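Long-range contacts in MAR1 Ribonuclease (Caenorhabditis elegans, PDB 2B34), which is probably a hydrolase of the isochorismatase family, possibly acting as a ribonuclease: residues Ser15-Cys20 with Ile52-Thr57; Ile37-Arg42 with Ser187-Gly192; Arg41-Ala46 with Glu162-Gly167. All coordinates share one frame; numbering follows the deposited sequence.

Contact 1: residues Ser15-Cys20 with Ile52-Thr57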
loop_
_atom_site.group_PDB
_atom_site.type_symbol
_atom_site.label_atom_id
_atom_site.label_comp_id
_atom_site.label_asym_id
_atom_site.label_seq_id
_atom_site.Cartn_x
_atom_site.Cartn_y
_atom_site.Cartn_z
ATOM N N SER A 15 -5.705 -23.622 13.046
ATOM C CA SER A 15 -5.874 -23.233 11.646
ATOM C C SER A 15 -6.680 -24.220 10.800
ATOM O O SER A 15 -6.741 -25.413 11.095
ATOM C CB SER A 15 -4.503 -23.016 10.991
ATOM O OG SER A 15 -3.791 -21.962 11.622
ATOM N N ALA A 16 -7.293 -23.700 9.741
ATOM C CA ALA A 16 -7.936 -24.525 8.721
ATOM C C ALA A 16 -7.536 -24.039 7.335
ATOM O O ALA A 16 -7.326 -22.837 7.123
ATOM C CB ALA A 16 -9.459 -24.505 8.877
ATOM N N LEU A 17 -7.420 -24.977 6.399
ATOM C CA LEU A 17 -7.166 -24.630 5.008
ATOM C C LEU A 17 -8.465 -24.639 4.216
ATOM O O LEU A 17 -9.163 -25.650 4.149
ATOM C CB LEU A 17 -6.139 -25.575 4.378
ATOM C CG LEU A 17 -5.862 -25.412 2.873
ATOM C CD1 LEU A 17 -5.195 -24.064 2.523
ATOM C CD2 LEU A 17 -5.018 -26.572 2.376
ATOM N N PHE A 18 -8.781 -23.496 3.621
ATOM C CA PHE A 18 -9.944 -23.372 2.757
ATOM C C PHE A 18 -9.490 -23.327 1.296
ATOM O O PHE A 18 -8.708 -22.458 0.902
ATOM C CB PHE A 18 -10.755 -22.124 3.134
ATOM C CG PHE A 18 -11.791 -22.357 4.217
ATOM C CD1 PHE A 18 -11.531 -23.195 5.302
ATOM C CD2 PHE A 18 -13.024 -21.704 4.162
ATOM C CE1 PHE A 18 -12.490 -23.398 6.299
ATOM C CE2 PHE A 18 -13.989 -21.901 5.153
ATOM C CZ PHE A 18 -13.721 -22.751 6.221
ATOM N N VAL A 19 -9.972 -24.284 0.507
ATOM C CA VAL A 19 -9.685 -24.351 -0.928
ATOM C C VAL A 19 -10.956 -23.970 -1.678
ATOM O O VAL A 19 -11.913 -24.755 -1.722
ATOM C CB VAL A 19 -9.246 -25.784 -1.358
ATOM C CG1 VAL A 19 -8.918 -25.837 -2.850
ATOM C CG2 VAL A 19 -8.068 -26.282 -0.515
ATOM N N CYS A 20 -10.992 -22.777 -2.266
ATOM C CA CYS A 20 -12.242 -22.362 -2.908
ATOM C C CYS A 20 -12.266 -22.391 -4.428
ATOM O O CYS A 20 -11.481 -21.712 -5.111
ATOM C CB CYS A 20 -12.858 -21.082 -2.288
ATOM S SG CYS A 20 -12.961 -19.559 -3.230
ATOM N N ILE A 52 -3.866 -30.416 9.556
ATOM C CA ILE A 52 -4.687 -29.209 9.563
ATOM C C ILE A 52 -5.981 -29.483 8.797
ATOM O O ILE A 52 -5.933 -29.934 7.650
ATOM C CB ILE A 52 -3.924 -28.009 8.946
ATOM C CG1 ILE A 52 -2.777 -27.585 9.866
ATOM C CG2 ILE A 52 -4.864 -26.830 8.650
ATOM C CD1 ILE A 52 -1.739 -26.703 9.195
ATOM N N PRO A 53 -7.141 -29.216 9.432
ATOM C CA PRO A 53 -8.440 -29.421 8.798
ATOM C C PRO A 53 -8.524 -28.679 7.468
ATOM O O PRO A 53 -8.180 -27.496 7.393
ATOM C CB PRO A 53 -9.421 -28.816 9.807
ATOM C CG PRO A 53 -8.720 -28.898 11.101
ATOM C CD PRO A 53 -7.280 -28.691 10.802
ATOM N N THR A 54 -8.947 -29.391 6.428
ATOM C CA THR A 54 -9.092 -28.819 5.092
ATOM C C THR A 54 -10.560 -28.846 4.680
ATOM O O THR A 54 -11.261 -29.832 4.919
ATOM C CB THR A 54 -8.230 -29.580 4.053
ATOM O OG1 THR A 54 -6.862 -29.587 4.481
ATOM C CG2 THR A 54 -8.315 -28.922 2.676
ATOM N N ILE A 55 -11.007 -27.748 4.071
ATOM C CA ILE A 55 -12.358 -27.613 3.534
ATOM C C ILE A 55 -12.261 -27.195 2.066
ATOM O O ILE A 55 -11.520 -26.278 1.721
ATOM C CB ILE A 55 -13.189 -26.547 4.323
ATOM C CG1 ILE A 55 -13.280 -26.888 5.822
ATOM C CG2 ILE A 55 -14.579 -26.343 3.690
ATOM C CD1 ILE A 55 -14.291 -27.990 6.188
ATOM N N VAL A 56 -13.016 -27.874 1.207
ATOM C CA VAL A 56 -13.048 -27.565 -0.219
ATOM C C VAL A 56 -14.476 -27.206 -0.631
ATOM O O VAL A 56 -15.424 -27.906 -0.271
ATOM C CB VAL A 56 -12.543 -28.759 -1.082
ATOM C CG1 VAL A 56 -12.458 -28.378 -2.563
ATOM C CG2 VAL A 56 -11.189 -29.259 -0.591
ATOM N N THR A 57 -14.625 -26.108 -1.370
ATOM C CA THR A 57 -15.909 -25.782 -1.992
ATOM C C THR A 57 -15.818 -25.850 -3.509
ATOM O O THR A 57 -14.758 -25.601 -4.093
ATOM C CB THR A 57 -16.450 -24.382 -1.593
ATOM O OG1 THR A 57 -15.515 -23.362 -1.983
ATOM C CG2 THR A 57 -16.732 -24.304 -0.089
#

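Contact 2: residues Ile37-Arg42 with Ser187-Gly192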
loop_
_atom_site.group_PDB
_atom_site.type_symbol
_atom_site.label_atom_id
_atom_site.label_comp_id
_atom_site.label_asym_id
_atom_site.label_seq_id
_atom_site.Cartn_x
_atom_site.Cartn_y
_atom_site.Cartn_z
ATOM N N ILE A 37 -2.439 -23.791 -9.172
ATOM C CA ILE A 37 -2.712 -25.201 -8.879
ATOM C C ILE A 37 -1.505 -25.852 -8.204
ATOM O O ILE A 37 -1.645 -26.480 -7.153
ATOM C CB ILE A 37 -3.106 -26.000 -10.159
ATOM C CG1 ILE A 37 -4.456 -25.522 -10.723
ATOM C CG2 ILE A 37 -3.075 -27.529 -9.901
ATOM C CD1 ILE A 37 -5.622 -25.458 -9.719
ATOM N N THR A 38 -0.326 -25.690 -8.805
ATOM C CA THR A 38 0.915 -26.198 -8.218
ATOM C C THR A 38 1.097 -25.704 -6.781
ATOM O O THR A 38 1.412 -26.485 -5.882
ATOM C CB THR A 38 2.154 -25.817 -9.072
ATOM O OG1 THR A 38 2.036 -26.416 -10.365
ATOM C CG2 THR A 38 3.441 -26.310 -8.427
ATOM N N THR A 39 0.885 -24.409 -6.576
ATOM C CA THR A 39 1.088 -23.794 -5.266
ATOM C C THR A 39 -0.025 -24.170 -4.277
ATOM O O THR A 39 0.256 -24.424 -3.108
ATOM C CB THR A 39 1.255 -22.267 -5.391
ATOM O OG1 THR A 39 2.312 -21.995 -6.315
ATOM C CG2 THR A 39 1.614 -21.645 -4.057
ATOM N N SER A 40 -1.270 -24.217 -4.749
ATOM C CA SER A 40 -2.380 -24.706 -3.918
ATOM C C SER A 40 -2.148 -26.156 -3.480
ATOM O O SER A 40 -2.483 -26.519 -2.356
ATOM C CB SER A 40 -3.733 -24.566 -4.627
ATOM O OG SER A 40 -4.045 -23.201 -4.878
ATOM N N ARG A 41 -1.568 -26.973 -4.361
ATOM C CA ARG A 41 -1.216 -28.362 -4.009
ATOM C C ARG A 41 -0.182 -28.428 -2.877
ATOM O O ARG A 41 -0.233 -29.332 -2.040
ATOM C CB ARG A 41 -0.755 -29.146 -5.249
ATOM C CG ARG A 41 -0.327 -30.614 -5.007
ATOM C CD ARG A 41 -1.427 -31.500 -4.387
ATOM N NE ARG A 41 -0.865 -32.769 -3.917
ATOM C CZ ARG A 41 -0.763 -33.875 -4.653
ATOM N NH1 ARG A 41 -1.203 -33.894 -5.904
ATOM N NH2 ARG A 41 -0.217 -34.969 -4.137
ATOM N N ARG A 42 0.740 -27.464 -2.842
ATOM C CA ARG A 42 1.728 -27.369 -1.755
ATOM C C ARG A 42 1.077 -27.166 -0.389
ATOM O O ARG A 42 1.488 -27.789 0.598
ATOM C CB ARG A 42 2.741 -26.249 -2.020
ATOM C CG ARG A 42 3.700 -26.547 -3.145
ATOM C CD ARG A 42 4.544 -25.336 -3.501
ATOM N NE ARG A 42 5.491 -25.642 -4.573
ATOM C CZ ARG A 42 6.689 -25.081 -4.703
ATOM N NH1 ARG A 42 7.114 -24.186 -3.820
ATOM N NH2 ARG A 42 7.471 -25.428 -5.710
ATOM N N SER A 187 11.339 -22.653 -5.156
ATOM C CA SER A 187 10.425 -21.533 -4.941
ATOM C C SER A 187 9.125 -21.750 -5.707
ATOM O O SER A 187 9.137 -22.248 -6.835
ATOM C CB SER A 187 11.068 -20.212 -5.378
ATOM O OG SER A 187 12.215 -19.921 -4.600
ATOM N N ALA A 188 8.009 -21.372 -5.087
ATOM C CA ALA A 188 6.705 -21.421 -5.740
ATOM C C ALA A 188 6.776 -20.679 -7.070
ATOM O O ALA A 188 7.475 -19.675 -7.171
ATOM C CB ALA A 188 5.642 -20.814 -4.842
ATOM N N PRO A 189 6.078 -21.187 -8.104
ATOM C CA PRO A 189 6.095 -20.519 -9.401
ATOM C C PRO A 189 5.646 -19.059 -9.310
ATOM O O PRO A 189 4.681 -18.745 -8.604
ATOM C CB PRO A 189 5.095 -21.335 -10.227
ATOM C CG PRO A 189 5.082 -22.677 -9.583
ATOM C CD PRO A 189 5.251 -22.410 -8.128
ATOM N N ASP A 190 6.360 -18.189 -10.022
ATOM C CA ASP A 190 6.069 -16.762 -10.076
ATOM C C ASP A 190 4.717 -16.484 -10.714
ATOM O O ASP A 190 4.359 -17.094 -11.722
ATOM C CB ASP A 190 7.157 -16.033 -10.870
ATOM C CG ASP A 190 6.858 -14.550 -11.048
ATOM O OD1 ASP A 190 7.178 -13.769 -10.131
ATOM O OD2 ASP A 190 6.300 -14.169 -12.099
ATOM N N THR A 191 3.976 -15.548 -10.129
ATOM C CA THR A 191 2.705 -15.101 -10.697
ATOM C C THR A 191 2.643 -13.585 -10.920
ATOM O O THR A 191 1.576 -12.969 -10.823
ATOM C CB THR A 191 1.496 -15.596 -9.866
ATOM O OG1 THR A 191 1.559 -15.046 -8.547
ATOM C CG2 THR A 191 1.490 -17.117 -9.781
ATOM N N GLY A 192 3.801 -12.998 -11.228
ATOM C CA GLY A 192 3.912 -11.587 -11.614
ATOM C C GLY A 192 3.507 -10.543 -10.586
ATOM O O GLY A 192 3.136 -9.418 -10.948
HETATM O O HOH W 1 2.416 -19.861 -7.742
#

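Contact 3: residues Arg41-Ala46 with Glu162-Gly167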
loop_
_atom_site.group_PDB
_atom_site.type_symbol
_atom_site.label_atom_id
_atom_site.label_comp_id
_atom_site.label_asym_id
_atom_site.label_seq_id
_atom_site.Cartn_x
_atom_site.Cartn_y
_atom_site.Cartn_z
ATOM N N ARG A 41 -1.568 -26.973 -4.361
ATOM C CA ARG A 41 -1.216 -28.362 -4.009
ATOM C C ARG A 41 -0.182 -28.428 -2.877
ATOM O O ARG A 41 -0.233 -29.332 -2.040
ATOM C CB ARG A 41 -0.755 -29.146 -5.249
ATOM C CG ARG A 41 -0.327 -30.614 -5.007
ATOM C CD ARG A 41 -1.427 -31.500 -4.387
ATOM N NE ARG A 41 -0.865 -32.769 -3.917
ATOM C CZ ARG A 41 -0.763 -33.875 -4.653
ATOM N NH1 ARG A 41 -1.203 -33.894 -5.904
ATOM N NH2 ARG A 41 -0.217 -34.969 -4.137
ATOM N N ARG A 42 0.740 -27.464 -2.842
ATOM C CA ARG A 42 1.728 -27.369 -1.755
ATOM C C ARG A 42 1.077 -27.166 -0.389
ATOM O O ARG A 42 1.488 -27.789 0.598
ATOM C CB ARG A 42 2.741 -26.249 -2.020
ATOM C CG ARG A 42 3.700 -26.547 -3.145
ATOM C CD ARG A 42 4.544 -25.336 -3.501
ATOM N NE ARG A 42 5.491 -25.642 -4.573
ATOM C CZ ARG A 42 6.689 -25.081 -4.703
ATOM N NH1 ARG A 42 7.114 -24.186 -3.820
ATOM N NH2 ARG A 42 7.471 -25.428 -5.710
ATOM N N LEU A 43 0.071 -26.292 -0.338
ATOM C CA LEU A 43 -0.653 -26.020 0.900
ATOM C C LEU A 43 -1.523 -27.193 1.332
ATOM O O LEU A 43 -1.596 -27.508 2.520
ATOM C CB LEU A 43 -1.484 -24.744 0.775
ATOM C CG LEU A 43 -0.616 -23.525 1.088
ATOM C CD1 LEU A 43 -0.784 -22.459 0.046
ATOM C CD2 LEU A 43 -0.858 -23.006 2.505
ATOM N N ILE A 44 -2.180 -27.824 0.358
ATOM C CA ILE A 44 -2.960 -29.040 0.598
ATOM C C ILE A 44 -2.085 -30.159 1.183
ATOM O O ILE A 44 -2.481 -30.807 2.149
ATOM C CB ILE A 44 -3.696 -29.496 -0.684
ATOM C CG1 ILE A 44 -4.945 -28.636 -0.905
ATOM C CG2 ILE A 44 -4.083 -30.968 -0.604
ATOM C CD1 ILE A 44 -5.487 -28.674 -2.324
ATOM N N ASP A 45 -0.901 -30.363 0.599
ATOM C CA ASP A 45 0.073 -31.335 1.101
ATOM C C ASP A 45 0.540 -30.974 2.509
ATOM O O ASP A 45 0.635 -31.844 3.379
ATOM C CB ASP A 45 1.299 -31.413 0.184
ATOM C CG ASP A 45 1.014 -32.098 -1.143
ATOM O OD1 ASP A 45 0.024 -32.852 -1.265
ATOM O OD2 ASP A 45 1.813 -31.878 -2.080
ATOM N N ALA A 46 0.835 -29.690 2.722
ATOM C CA ALA A 46 1.257 -29.197 4.031
ATOM C C ALA A 46 0.182 -29.415 5.085
ATOM O O ALA A 46 0.494 -29.811 6.207
ATOM C CB ALA A 46 1.639 -27.732 3.958
ATOM N N GLU A 162 5.282 -20.240 0.905
ATOM C CA GLU A 162 6.465 -20.601 1.687
ATOM C C GLU A 162 6.472 -19.939 3.066
ATOM O O GLU A 162 6.847 -20.572 4.059
ATOM C CB GLU A 162 7.763 -20.307 0.929
ATOM C CG GLU A 162 8.957 -21.058 1.502
ATOM C CD GLU A 162 10.276 -20.643 0.891
ATOM O OE1 GLU A 162 10.529 -20.981 -0.284
ATOM O OE2 GLU A 162 11.074 -19.994 1.600
ATOM N N ALA A 163 6.062 -18.669 3.121
ATOM C CA ALA A 163 5.898 -17.973 4.398
ATOM C C ALA A 163 4.932 -18.733 5.312
ATOM O O ALA A 163 5.193 -18.887 6.506
ATOM C CB ALA A 163 5.413 -16.548 4.179
ATOM N N THR A 164 3.831 -19.214 4.738
ATOM C CA THR A 164 2.803 -19.932 5.496
ATOM C C THR A 164 3.279 -21.304 5.993
ATOM O O THR A 164 3.113 -21.618 7.175
ATOM C CB THR A 164 1.484 -20.057 4.692
ATOM O OG1 THR A 164 1.056 -18.754 4.282
ATOM C CG2 THR A 164 0.376 -20.691 5.526
ATOM N N ILE A 165 3.876 -22.101 5.104
ATOM C CA ILE A 165 4.320 -23.465 5.439
ATOM C C ILE A 165 5.334 -23.439 6.583
ATOM O O ILE A 165 5.199 -24.177 7.562
ATOM C CB ILE A 165 4.974 -24.203 4.225
ATOM C CG1 ILE A 165 4.115 -24.133 2.953
ATOM C CG2 ILE A 165 5.315 -25.652 4.581
ATOM C CD1 ILE A 165 2.714 -24.651 3.076
ATOM N N LEU A 166 6.336 -22.575 6.442
ATOM C CA LEU A 166 7.405 -22.432 7.422
ATOM C C LEU A 166 6.940 -21.718 8.684
ATOM O O LEU A 166 7.477 -21.958 9.765
ATOM C CB LEU A 166 8.604 -21.710 6.802
ATOM C CG LEU A 166 9.421 -22.524 5.794
ATOM C CD1 LEU A 166 10.446 -21.655 5.109
ATOM C CD2 LEU A 166 10.100 -23.719 6.474
ATOM N N GLY A 167 5.954 -20.835 8.538
ATOM C CA GLY A 167 5.329 -20.164 9.676
ATOM C C GLY A 167 4.568 -21.135 10.564
ATOM O O GLY A 167 4.547 -20.981 11.785
#

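Contact 1: residues Ser15-Cys20 with Ile52-Thr57
The Phe18 ring carries Ile55 over one face: CB of Ile55 sits 3.7 Å above the ring plane, displaced from the centre, in a CH-pi contact. The two side chains run alongside each other from the same side of the sheet, and Ile55 CG1 comes within 3.6 Å of Phe18 CE1. With chi1 at -88°, Phe18 turns its ring anti to the carbonyl carbon, and the end of the side chain leans toward the neighbouring strand. Val104 and Leu106 of strand 103-109 and Leu98 of helix 95-98 also touch this ring.

Beneath Phe18 and Ile55 lies a parallel beta ladder, strands 15-20 and 54-57 meeting at 18°. Leu17 N donates to Pro53 O, and Leu17 O accepts from Ile55 N; two residues on, Val19 N reaches Ile55 O at 2.8 Å, and Thr57 N reaches Val19 O at 3.1 Å. On the other face Leu17 and the beta-branched Val19 and Thr54 meet helix 33-49, with Val56 beside them; Leu17 CD2 lies 4.1 Å from Thr54 CG2.

Thr57 OG1 rests 3.5 Å from Cys20 CB and is hydrogen-bonded to Asp21, while Cys20 is disulfide-linked to Cys114. Chemically, strand 15-20 has its buried backbone satisfied by 52-57 along one edge and strand 103-109 along the other, leaving largely apolar faces, threonine hydroxyls apart, for the helical layers of an alpha/beta/alpha sandwich.

Contact 2: residues Ile37-Arg42 with Ser187-Gly192
Arg42 lays one face of its guanidinium over Ala188 CA and Pro189 CD, with Arg42 CZ 3.8 Å from Ala188 CA. The chain is extended from CG to NE (chi2 172°, chi3 179°), which carries the flat group from the helix across to the loop. Arg42 NH1 and Ala188 N approach to 3.2 Å, but both are donors and do not bond; NH1 is hydrogen-bonded instead to Thr186 O, just before the loop segment.

One helical turn earlier, Thr39 and Pro189 lie alongside one another, pointing opposite ways, Thr39 OG1 lying 3.5 Å from Pro189 CD and 3.8 Å from the small Ala188 CB. This hydroxyl is hydrogen-bonded to Glu35 O within the helix, and a water 2.6 Å from Thr39 OG1 donates to Pro189 O at 2.7 Å. Threonine suits the place because its hydroxyl can pack on carbons while bonding to the helix and the water, and its methyl CG2 adds a contact to Ala188 CB at 4.2 Å. Thr38 offers its methyl more loosely, CG2 to Pro189 CG, at the exposed margin.

Farther along, Asp190 OD2 accepts from Gly192 N in an Asx turn, met from above the carboxylate plane. The loop follows helix 177-183 and lies along helix 33-49; Thr39 and Ala188 both also touch Asp134 of strand 128-137, and Arg139 of the second subunit packs on Ser187.

Contact 3: residues Arg41-Ala46 with Glu162-Gly167
Helices 41-46 and 162-167 run side by side and nearly parallel, their axes 10.5 Å apart and only 9° from alignment. Both belong to the alpha/beta/alpha sandwich of the isochorismatase fold, where helices flank a parallel sheet. At this spacing the gap is bridged by side chains, above all Ile165, whose delta methyl reaches across to the other helix.

Ile165 has CG1 anti to the carbonyl carbon (chi1 -50°), and CD1 at its end meets both Ala46 and Leu43. The lone methyl of alanine suits the place facing that tip, since Ala46 and Ile165 are the residues whose CA atoms come closest, at 6.6 Å. Leu43 approaches at a slant, its CD2 4.0 Å from Ile165 CD1. The same CD2 also meets Thr164 CG2, the two side chains lying roughly perpendicular. The threonine directs its methyl to this apolar seam, while its hydroxyl is hydrogen-bonded to Thr160 O. Leu43 and Thr164 both rest on Ile105 of strand 103-109, while Leu183 of helix 177-183 touches Ala46.

Within the first helix, Arg41 NE forms an almost perfectly linear hydrogen bond, part of a salt bridge, to the syn side of Asp45 OD1; it lies in the guanidinium plane but is tilted 28° from that of the carboxylate. Glu162 forms a salt bridge with Arg139 and a hydrogen bond with His112, both of the second subunit. The tightest meeting is Ala46 CB with Ile165 CD1, at 3.4 Å.

In the fold
From the N terminus, strand 15-20 leads into helix 33-49 and then strand 54-59, and contact 1 closes this beta-alpha-beta unit. The helix between its segments supplies the first segment of both other contacts, so contact 1 crosses each of them along the chain. Contact 3 closes a loop of 115 residues onto helix 161-169; contact 2 spans 144 residues to the loop after helix 177-183. They share Arg41 and Arg42, and their centres are about 10 Å apart. Contacts 1 and 3 meet directly where Leu17 packs on the helix backbone at Leu43 and Ile44. Helix 33-49 thereby links the central sheet to the C-terminal elements, and both helix contacts border the second subunit.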